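Computational Design of Enzyme (Synthetic construct, PDB 3TP4) is a computationally engineered protein on a glycosyl hydrolase family 26 scaffold, probably designed to carry an activated serine-containing catalytic triad. Local coordinates at residues Gly26-Gly31 against Ile270-Gly275; Phe199-Leu204 against Phe213-Gly218; Ala262-Ile267 against Ser314-Met319; Met266-Ala271 against Lys276-Thr281. All coordinates share one frame; numbering follows the deposited sequence.

How the interactions relate
All four contacts lie within the TIM-barrel part of the chain. Interactions 1, 3 and 4 gather on helix 254-274, their centres 5 to 8 Å apart, while interaction 2 sits on another side of the barrel, its centre 17 to 21 Å from theirs. Interaction 2 is almost wholly apolar and buried, with aromatic rings under a helix. Interactions 3 and 4 are buried too, but backbone carbonyls, an amide and a hydroxyl mingle with the methyls, and N316 OD1 bonds S278 OG between them. Interaction 1, at the helix's C-terminal end, is ionic and reaches the partly exposed D272, whose carboxylate also binds R315 of interaction 3.

Interaction 1 (Gly26-Gly31 against Ile270-Gly275); sequences GVRGEG and IADEKG
R28 reaches across from the loop after helix 15-27 to D272 in the last turn of helix 254-274, and one carboxylate oxygen receives both terminal nitrogens of R28. R28 NH1 lies 2.9 Å from D272 OD1 and R28 NH2 3.0 Å from it, an end-on grip in a salt bridge. Both N-H directions are well bent, at 134° and 132°, because two donors converge on a single acceptor. The guanidinium and carboxylate planes are turned 50° apart; OD1 meets NH1 nearly along its own C-O direction but takes NH2 from above the carboxylate plane. The side chain of R28 bends at its third torsion to bring its flat end here. The inner part is the more closely packed: A271 CB covers one guanidinium face, 3.7 Å from R28 NH2, while R28 NE bonds to R315 O and NH1 also pairs with D25. Toward the outside the contact thins to partly exposed D272, whose OD1 has R315 as a second cationic partner. Were R28 replaced by alanine, D25 would probably lose this cationic mate, A271 the cover over its methyl and D272 one of its two arginines. Just beyond, G275 with its positive phi ends the helix in a Schellman motif. The salt bridge thus joins the loop after helix 15-27 to the C-terminal turn of helix 254-274, in the outer helical layer of a TIM barrel.

Interaction 2 (Phe199-Leu204 against Phe213-Gly218); sequences FTVEYL and FLYAWG
This is buried apolar packing between V201 and L204 of helix 190-207 and F213 and Y215 of strand 213-217, with helix and strand joined by a short connection. The two short segments run antiparallel, 173° between their directions, and their axes stand 11.0 Å apart, a gap that the aromatic side chains span. V201 brings a single methyl down over one face of the Y215 ring: V201 CG2 lies 4.1 Å from the ring centroid, 24° off the normal, in a CH-pi contact displaced toward the CD2 rim. With CG1 anti to the backbone N (chi1 167°), it is CG2 that is turned onto the ring. The pairing is that of a TIM barrel, in which an outer helix runs antiparallel to the strand it precedes and covers its outward side chains. L204 serves both rings from their edges. Its CD1 sits near the plane of the F213 ring, 4.0 Å from F213 CE2, and also beside the rim of Y215, while L204 CB lies 3.7 Å from Y215 OH. Without the ring, as with a leucine in place of Y215, the V201 methyl is likely to lose its aromatic face and L204 a neighbour, opening a gap beneath the helix. Beyond L204, F213 is stacked on F170 of the adjoining strand 168-174 and touches I151 and A155 of helix 141-157.

Interaction 3 (Ala262-Ile267 against Ser314-Met319); sequences ADLRMI and SRNAYM
L264 and N316 are the facing residues, their CA atoms 7.5 Å apart, where helix 254-274 passes the irregular loop that leads into strand 318-321. This is the outer layer of a TIM barrel: an outside helix meets the approach to a strand that follows the next helix, 299-308, in the chain. Just before N316, the backbone makes an inverse gamma turn centred on R315. The CB of N316 is directed at the helix, and this side chain does most of the work, its amide inserted between L264 and I267. N316 ND2 donates to the backbone carbonyl O of L264 over 3.3 Å, with an N-H...O angle of 157°; the acceptor lies in the amide plane, but seen from the carbonyl the donor sits above the plane, 41° out of it. A helix carbonyl is thus used by a side chain, and A313 O takes a further bond from ND2. On the same amide, the oxygen is directed to S278 OG, its hydrogen-bond partner on strand 277-278, so this buried group is held at both ends and its rotation is probably fixed. Aliphatic carbons pad the amide. L264 CD2 comes to 3.8 Å from N316 ND2, and I267, whose side chain crosses that of N316 at about a right angle, sets its CD1 3.3 Å from N316 OD1.

Interaction 4 (Met266-Ala271 against Lys276-Thr281); sequences MIAEIA and KVSAFT
A271 and S278 face each other with their CB atoms 3.5 Å apart, close packing in the beta-alpha-beta unit of strand 242-249, helix 254-274 and strand 277-278 within the TIM barrel. The CB bonds of both residues are directed across the contact, and the small side chains let helix and strand backbones come near, with the CA atoms of A268 and S278 only 5.5 Å apart. A271 CB further rests on the strand backbone, 3.8 Å from V277 C. S278 is set into the helix surface: its CB lies 3.5 Å from the carbonyl O of I267, and its hydroxyl, held between the backbone N and the carbonyl carbon of its own residue (chi1 59°), comes beside A268, with OG 3.4 Å from A268 CA. The bond of that hydroxyl is made outside the pair, to N316 OD1. I267 flanks the serine on the N-terminal side of A271. Its CG1 occupies the position between backbone N and carbonyl carbon (chi1 71°) and packs alongside S278 CB, and I267 CD1 reaches on past the strand end to 3.4 Å from A279 O. K276 turns differently: its CB stays near the helix end, whereas the chain leads away and bends at its last torsion, and NZ bonds to the carbonyls of V240 and D237. The turn between helix and strand is closed by a nearly straight backbone bond, K276 N to A271 O at 2.9 Å and 168°.

Interaction 1 (Gly26-Gly31 against Ile270-Gly275)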
# COMPACT_ATOMS: atom_id res chain seq x y z
N GLY A 26 2.64 -14.74 -10.63
CA GLY A 26 3.11 -15.52 -11.76
C GLY A 26 4.08 -14.79 -12.67
O GLY A 26 4.94 -15.42 -13.29
N VAL A 27 3.97 -13.47 -12.74
CA VAL A 27 4.86 -12.71 -13.61
C VAL A 27 6.26 -12.55 -13.01
O VAL A 27 7.23 -12.31 -13.73
CB VAL A 27 4.25 -11.32 -13.97
CG1 VAL A 27 4.54 -10.31 -12.87
CG2 VAL A 27 4.79 -10.84 -15.29
N ARG A 28 6.38 -12.71 -11.70
CA ARG A 28 7.66 -12.47 -11.03
C ARG A 28 8.80 -13.29 -11.63
O ARG A 28 8.73 -14.51 -11.67
CB ARG A 28 7.51 -12.71 -9.52
CG ARG A 28 6.48 -11.76 -8.89
CD ARG A 28 6.17 -12.11 -7.45
NE ARG A 28 7.39 -12.09 -6.65
CZ ARG A 28 7.67 -12.97 -5.69
NH1 ARG A 28 6.82 -13.95 -5.39
NH2 ARG A 28 8.82 -12.87 -5.03
N GLY A 29 9.83 -12.60 -12.11
CA GLY A 29 10.96 -13.25 -12.75
C GLY A 29 10.81 -13.42 -14.25
O GLY A 29 11.79 -13.68 -14.94
N GLU A 30 9.60 -13.27 -14.77
CA GLU A 30 9.35 -13.41 -16.21
C GLU A 30 9.38 -12.04 -16.90
O GLU A 30 9.92 -11.90 -17.98
CB GLU A 30 8.00 -14.09 -16.46
CG GLU A 30 7.92 -15.51 -15.91
CD GLU A 30 9.00 -16.41 -16.48
OE1 GLU A 30 9.11 -16.49 -17.73
OE2 GLU A 30 9.75 -17.03 -15.69
N GLY A 31 8.79 -11.05 -16.25
CA GLY A 31 8.82 -9.68 -16.73
C GLY A 31 8.34 -8.78 -15.62
O GLY A 31 7.66 -9.23 -14.69
N ILE A 270 11.27 -12.73 1.08
CA ILE A 270 10.22 -12.67 2.10
C ILE A 270 8.86 -13.01 1.49
O ILE A 270 8.09 -13.80 2.05
CB ILE A 270 10.18 -11.28 2.78
CG1 ILE A 270 11.49 -11.04 3.54
CG2 ILE A 270 8.98 -11.18 3.72
CD1 ILE A 270 11.67 -9.62 4.03
N ALA A 271 8.58 -12.42 0.33
CA ALA A 271 7.36 -12.74 -0.40
C ALA A 271 7.28 -14.26 -0.65
O ALA A 271 6.28 -14.90 -0.31
CB ALA A 271 7.31 -11.95 -1.73
N ASP A 272 8.32 -14.82 -1.24
CA ASP A 272 8.33 -16.26 -1.53
C ASP A 272 8.05 -17.11 -0.29
O ASP A 272 7.28 -18.06 -0.35
CB ASP A 272 9.64 -16.69 -2.18
CG ASP A 272 9.77 -16.20 -3.62
OD1 ASP A 272 8.76 -15.70 -4.17
OD2 ASP A 272 10.87 -16.32 -4.19
N GLU A 273 8.68 -16.76 0.83
CA GLU A 273 8.47 -17.54 2.05
C GLU A 273 7.03 -17.43 2.55
O GLU A 273 6.50 -18.37 3.13
CB GLU A 273 9.45 -17.10 3.13
CG GLU A 273 10.88 -17.40 2.76
CD GLU A 273 11.88 -16.60 3.57
OE1 GLU A 273 11.47 -15.98 4.58
OE2 GLU A 273 13.07 -16.59 3.18
N LYS A 274 6.39 -16.29 2.30
CA LYS A 274 5.03 -16.09 2.81
C LYS A 274 3.97 -16.49 1.80
O LYS A 274 2.78 -16.47 2.11
CB LYS A 274 4.83 -14.64 3.27
CG LYS A 274 5.71 -14.24 4.47
CD LYS A 274 5.59 -12.76 4.80
CE LYS A 274 6.41 -12.38 6.04
NZ LYS A 274 5.93 -13.10 7.25
N GLY A 275 4.39 -16.85 0.59
CA GLY A 275 3.46 -17.14 -0.49
C GLY A 275 2.76 -15.87 -0.95
O GLY A 275 1.61 -15.90 -1.35

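Interaction 2 (Phe199-Leu204 against Phe213-Gly218)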
# COMPACT_ATOMS: atom_id res chain seq x y z
N PHE A 199 -6.69 -1.71 11.23
CA PHE A 199 -8.01 -1.10 11.23
C PHE A 199 -8.44 -0.70 9.83
O PHE A 199 -9.58 -0.89 9.45
CB PHE A 199 -8.06 0.15 12.12
CG PHE A 199 -9.36 0.89 12.04
CD1 PHE A 199 -10.49 0.41 12.68
CD2 PHE A 199 -9.46 2.07 11.31
CE1 PHE A 199 -11.69 1.08 12.61
CE2 PHE A 199 -10.66 2.77 11.24
CZ PHE A 199 -11.78 2.26 11.88
N THR A 200 -7.53 -0.10 9.08
CA THR A 200 -7.85 0.32 7.72
C THR A 200 -8.37 -0.86 6.91
O THR A 200 -9.38 -0.75 6.18
CB THR A 200 -6.62 0.94 7.03
OG1 THR A 200 -6.28 2.18 7.66
CG2 THR A 200 -6.90 1.20 5.55
N VAL A 201 -7.68 -1.98 7.01
CA VAL A 201 -8.05 -3.17 6.25
C VAL A 201 -9.39 -3.71 6.74
O VAL A 201 -10.27 -4.05 5.95
CB VAL A 201 -7.01 -4.29 6.38
CG1 VAL A 201 -7.59 -5.59 5.86
CG2 VAL A 201 -5.73 -3.94 5.61
N GLU A 202 -9.55 -3.76 8.05
CA GLU A 202 -10.77 -4.30 8.65
C GLU A 202 -11.98 -3.41 8.38
O GLU A 202 -13.06 -3.89 8.02
CB GLU A 202 -10.54 -4.54 10.15
CG GLU A 202 -9.61 -5.73 10.40
CD GLU A 202 -8.89 -5.70 11.73
OE1 GLU A 202 -9.02 -4.70 12.47
OE2 GLU A 202 -8.19 -6.70 12.03
N TYR A 203 -11.81 -2.10 8.52
CA TYR A 203 -12.90 -1.18 8.22
C TYR A 203 -13.35 -1.32 6.76
O TYR A 203 -14.53 -1.53 6.49
CB TYR A 203 -12.54 0.28 8.54
CG TYR A 203 -13.73 1.22 8.42
CD1 TYR A 203 -14.68 1.27 9.42
CD2 TYR A 203 -13.91 2.02 7.29
CE1 TYR A 203 -15.78 2.11 9.33
CE2 TYR A 203 -15.00 2.87 7.18
CZ TYR A 203 -15.94 2.91 8.22
OH TYR A 203 -17.05 3.73 8.15
N LEU A 204 -12.41 -1.26 5.83
CA LEU A 204 -12.75 -1.39 4.41
C LEU A 204 -13.36 -2.75 4.08
O LEU A 204 -14.40 -2.84 3.43
CB LEU A 204 -11.54 -1.11 3.52
CG LEU A 204 -11.05 0.34 3.46
CD1 LEU A 204 -9.69 0.43 2.80
CD2 LEU A 204 -12.05 1.29 2.75
N PHE A 213 -10.12 -4.94 -3.58
CA PHE A 213 -8.79 -4.49 -3.18
C PHE A 213 -7.80 -5.63 -2.94
O PHE A 213 -8.13 -6.67 -2.34
CB PHE A 213 -8.85 -3.65 -1.90
CG PHE A 213 -9.22 -2.21 -2.10
CD1 PHE A 213 -9.55 -1.73 -3.35
CD2 PHE A 213 -9.23 -1.33 -1.03
CE1 PHE A 213 -9.89 -0.40 -3.52
CE2 PHE A 213 -9.58 -0.01 -1.19
CZ PHE A 213 -9.91 0.46 -2.45
N LEU A 214 -6.57 -5.41 -3.40
CA LEU A 214 -5.40 -6.13 -2.92
C LEU A 214 -4.64 -5.10 -2.08
O LEU A 214 -4.65 -3.91 -2.39
CB LEU A 214 -4.53 -6.60 -4.09
CG LEU A 214 -5.20 -7.61 -5.03
CD1 LEU A 214 -4.28 -8.01 -6.19
CD2 LEU A 214 -5.66 -8.86 -4.24
N TYR A 215 -4.01 -5.55 -1.00
CA TYR A 215 -3.43 -4.61 -0.04
C TYR A 215 -1.92 -4.58 -0.11
O TYR A 215 -1.26 -5.59 0.07
CB TYR A 215 -3.93 -4.93 1.38
CG TYR A 215 -5.39 -4.61 1.54
CD1 TYR A 215 -6.37 -5.58 1.31
CD2 TYR A 215 -5.80 -3.33 1.89
CE1 TYR A 215 -7.71 -5.29 1.44
CE2 TYR A 215 -7.14 -3.03 2.02
CZ TYR A 215 -8.09 -4.01 1.80
OH TYR A 215 -9.42 -3.69 1.93
N ALA A 216 -1.38 -3.40 -0.41
CA ALA A 216 0.06 -3.24 -0.53
C ALA A 216 0.64 -2.49 0.66
O ALA A 216 -0.00 -1.62 1.25
CB ALA A 216 0.41 -2.52 -1.84
N TRP A 217 1.87 -2.85 1.02
CA TRP A 217 2.63 -2.20 2.07
C TRP A 217 4.09 -2.19 1.66
O TRP A 217 4.65 -3.22 1.31
CB TRP A 217 2.50 -2.98 3.38
CG TRP A 217 3.56 -2.66 4.43
CD1 TRP A 217 3.53 -1.64 5.35
CD2 TRP A 217 4.78 -3.39 4.67
NE1 TRP A 217 4.66 -1.70 6.16
CE2 TRP A 217 5.44 -2.75 5.75
CE3 TRP A 217 5.37 -4.51 4.07
CZ2 TRP A 217 6.67 -3.21 6.24
CZ3 TRP A 217 6.58 -4.95 4.55
CH2 TRP A 217 7.22 -4.31 5.63
N GLY A 218 4.71 -1.01 1.68
CA GLY A 218 6.14 -0.89 1.47
C GLY A 218 6.69 0.12 2.46
O GLY A 218 6.16 1.23 2.55

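Interaction 3 (Ala262-Ile267 against Ser314-Met319)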
# COMPACT_ATOMS: atom_id res chain seq x y z
N ALA A 262 20.35 -5.97 -3.30
CA ALA A 262 20.20 -6.65 -2.00
C ALA A 262 18.77 -6.52 -1.44
O ALA A 262 18.19 -7.50 -0.97
CB ALA A 262 21.22 -6.12 -1.00
N ASP A 263 18.22 -5.31 -1.49
CA ASP A 263 16.85 -5.09 -1.03
C ASP A 263 15.82 -5.80 -1.91
O ASP A 263 14.84 -6.35 -1.41
CB ASP A 263 16.51 -3.60 -0.98
CG ASP A 263 17.11 -2.90 0.24
OD1 ASP A 263 17.64 -3.59 1.13
OD2 ASP A 263 17.02 -1.66 0.31
N LEU A 264 16.02 -5.76 -3.23
CA LEU A 264 15.07 -6.43 -4.11
C LEU A 264 15.11 -7.95 -3.91
O LEU A 264 14.07 -8.61 -3.96
CB LEU A 264 15.30 -6.03 -5.59
CG LEU A 264 14.87 -4.61 -5.97
CD1 LEU A 264 15.29 -4.23 -7.39
CD2 LEU A 264 13.35 -4.42 -5.82
N ARG A 265 16.29 -8.49 -3.66
CA ARG A 265 16.40 -9.91 -3.34
C ARG A 265 15.63 -10.19 -2.07
O ARG A 265 14.88 -11.16 -1.98
CB ARG A 265 17.85 -10.34 -3.13
CG ARG A 265 18.67 -10.48 -4.40
CD ARG A 265 20.10 -10.94 -4.06
NE ARG A 265 20.10 -12.23 -3.39
CZ ARG A 265 20.28 -13.40 -4.01
NH1 ARG A 265 20.46 -13.42 -5.32
NH2 ARG A 265 20.28 -14.53 -3.32
N MSE A 266 15.87 -9.35 -1.07
CA MSE A 266 15.25 -9.54 0.23
C MSE A 266 13.73 -9.57 0.15
O MSE A 266 13.09 -10.48 0.70
CB MSE A 266 15.68 -8.43 1.18
CG MSE A 266 14.98 -8.49 2.51
SE MSE A 266 15.40 -6.89 3.53
CE MSE A 266 14.48 -5.52 2.45
N ILE A 267 13.12 -8.58 -0.50
CA ILE A 267 11.67 -8.57 -0.54
C ILE A 267 11.09 -9.77 -1.30
O ILE A 267 10.04 -10.28 -0.93
CB ILE A 267 11.07 -7.23 -1.04
CG1 ILE A 267 11.31 -7.01 -2.53
CG2 ILE A 267 11.61 -6.05 -0.21
CD1 ILE A 267 10.52 -5.81 -3.07
N SER A 314 15.14 -10.19 -9.53
CA SER A 314 14.22 -10.05 -10.67
C SER A 314 12.82 -10.58 -10.35
O SER A 314 11.88 -10.35 -11.11
CB SER A 314 14.80 -10.75 -11.90
OG SER A 314 14.87 -12.14 -11.67
N ARG A 315 12.68 -11.29 -9.22
CA ARG A 315 11.37 -11.81 -8.80
C ARG A 315 10.47 -10.74 -8.17
O ARG A 315 9.98 -10.86 -7.05
CB ARG A 315 11.50 -13.06 -7.92
CG ARG A 315 12.02 -14.28 -8.72
CD ARG A 315 12.16 -15.55 -7.84
NE ARG A 315 10.91 -15.84 -7.16
CZ ARG A 315 9.79 -16.20 -7.77
NH1 ARG A 315 9.75 -16.34 -9.10
NH2 ARG A 315 8.69 -16.42 -7.06
N ASN A 316 10.25 -9.69 -8.95
CA ASN A 316 9.43 -8.56 -8.53
C ASN A 316 8.45 -8.12 -9.62
O ASN A 316 8.82 -7.98 -10.78
CB ASN A 316 10.34 -7.42 -8.06
CG ASN A 316 10.82 -7.66 -6.64
OD1 ASN A 316 10.02 -7.65 -5.71
ND2 ASN A 316 12.11 -7.92 -6.47
N ALA A 317 7.20 -7.93 -9.23
CA ALA A 317 6.08 -7.90 -10.18
C ALA A 317 5.94 -6.61 -10.99
O ALA A 317 5.54 -6.65 -12.14
CB ALA A 317 4.79 -8.20 -9.46
N TYR A 318 6.23 -5.47 -10.36
CA TYR A 318 6.13 -4.19 -11.05
C TYR A 318 7.06 -3.14 -10.44
O TYR A 318 7.64 -3.35 -9.37
CB TYR A 318 4.68 -3.68 -11.10
CG TYR A 318 3.99 -3.44 -9.75
CD1 TYR A 318 3.23 -4.44 -9.15
CD2 TYR A 318 4.07 -2.21 -9.10
CE1 TYR A 318 2.58 -4.24 -7.94
CE2 TYR A 318 3.42 -1.98 -7.87
CZ TYR A 318 2.67 -3.00 -7.30
OH TYR A 318 2.04 -2.82 -6.09
N MSE A 319 7.22 -2.03 -11.15
CA MSE A 319 8.02 -0.92 -10.67
C MSE A 319 7.42 0.38 -11.22
O MSE A 319 7.35 0.57 -12.44
CB MSE A 319 9.47 -1.07 -11.13
CG MSE A 319 9.62 -1.13 -12.63
SE MSE A 319 11.40 -1.77 -13.12
CE MSE A 319 12.49 -0.33 -12.37

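Interaction 4 (Met266-Ala271 against Lys276-Thr281)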
# COMPACT_ATOMS: atom_id res chain seq x y z
N MSE A 266 15.87 -9.35 -1.07
CA MSE A 266 15.25 -9.54 0.23
C MSE A 266 13.73 -9.57 0.15
O MSE A 266 13.09 -10.48 0.70
CB MSE A 266 15.68 -8.43 1.18
CG MSE A 266 14.98 -8.49 2.51
SE MSE A 266 15.40 -6.89 3.53
CE MSE A 266 14.48 -5.52 2.45
N ILE A 267 13.12 -8.58 -0.50
CA ILE A 267 11.67 -8.57 -0.54
C ILE A 267 11.09 -9.77 -1.30
O ILE A 267 10.04 -10.28 -0.93
CB ILE A 267 11.07 -7.23 -1.04
CG1 ILE A 267 11.31 -7.01 -2.53
CG2 ILE A 267 11.61 -6.05 -0.21
CD1 ILE A 267 10.52 -5.81 -3.07
N ALA A 268 11.76 -10.19 -2.38
CA ALA A 268 11.34 -11.36 -3.14
C ALA A 268 11.41 -12.61 -2.26
O ALA A 268 10.54 -13.47 -2.33
CB ALA A 268 12.22 -11.54 -4.37
N GLU A 269 12.46 -12.69 -1.45
CA GLU A 269 12.65 -13.84 -0.57
C GLU A 269 11.57 -13.89 0.49
O GLU A 269 11.00 -14.95 0.76
CB GLU A 269 14.02 -13.78 0.10
CG GLU A 269 15.18 -14.19 -0.80
CD GLU A 269 16.54 -13.92 -0.17
OE1 GLU A 269 16.59 -13.47 0.99
OE2 GLU A 269 17.56 -14.16 -0.85
N ILE A 270 11.27 -12.73 1.08
CA ILE A 270 10.22 -12.67 2.10
C ILE A 270 8.86 -13.01 1.49
O ILE A 270 8.09 -13.80 2.05
CB ILE A 270 10.18 -11.28 2.78
CG1 ILE A 270 11.49 -11.04 3.54
CG2 ILE A 270 8.98 -11.18 3.72
CD1 ILE A 270 11.67 -9.62 4.03
N ALA A 271 8.58 -12.42 0.33
CA ALA A 271 7.36 -12.74 -0.40
C ALA A 271 7.28 -14.26 -0.65
O ALA A 271 6.28 -14.90 -0.31
CB ALA A 271 7.31 -11.95 -1.73
N LYS A 276 3.47 -14.75 -0.87
CA LYS A 276 2.92 -13.46 -1.25
C LYS A 276 3.60 -12.92 -2.51
O LYS A 276 4.46 -13.58 -3.10
CB LYS A 276 3.07 -12.46 -0.10
CG LYS A 276 2.23 -12.84 1.15
CD LYS A 276 2.34 -11.78 2.24
CE LYS A 276 1.56 -12.20 3.51
NZ LYS A 276 0.15 -12.51 3.17
N VAL A 277 3.19 -11.72 -2.92
CA VAL A 277 3.78 -11.04 -4.06
C VAL A 277 4.70 -9.92 -3.57
O VAL A 277 4.37 -9.22 -2.63
CB VAL A 277 2.68 -10.40 -4.93
CG1 VAL A 277 3.28 -9.39 -5.93
CG2 VAL A 277 1.88 -11.49 -5.65
N SER A 278 5.86 -9.77 -4.21
CA SER A 278 6.69 -8.60 -3.94
C SER A 278 6.75 -7.74 -5.19
O SER A 278 6.63 -8.25 -6.31
CB SER A 278 8.10 -9.02 -3.53
OG SER A 278 8.72 -9.79 -4.56
N ALA A 279 6.95 -6.44 -5.01
CA ALA A 279 7.02 -5.51 -6.14
C ALA A 279 7.94 -4.36 -5.79
O ALA A 279 8.06 -3.99 -4.62
CB ALA A 279 5.64 -4.99 -6.49
N PHE A 280 8.61 -3.80 -6.79
CA PHE A 280 9.45 -2.61 -6.62
C PHE A 280 8.52 -1.39 -6.68
O PHE A 280 8.48 -0.66 -7.68
CB PHE A 280 10.50 -2.59 -7.74
CG PHE A 280 11.60 -1.55 -7.57
CD1 PHE A 280 11.61 -0.66 -6.49
CD2 PHE A 280 12.63 -1.47 -8.51
CE1 PHE A 280 12.63 0.30 -6.36
CE2 PHE A 280 13.65 -0.51 -8.40
CZ PHE A 280 13.66 0.37 -7.33
N THR A 281 7.75 -1.17 -5.62
CA THR A 281 6.60 -0.27 -5.67
C THR A 281 6.92 1.13 -6.17
O THR A 281 6.13 1.72 -6.90
CB THR A 281 5.83 -0.19 -4.32
OG1 THR A 281 6.76 -0.13 -3.22
CG2 THR A 281 4.93 -1.42 -4.17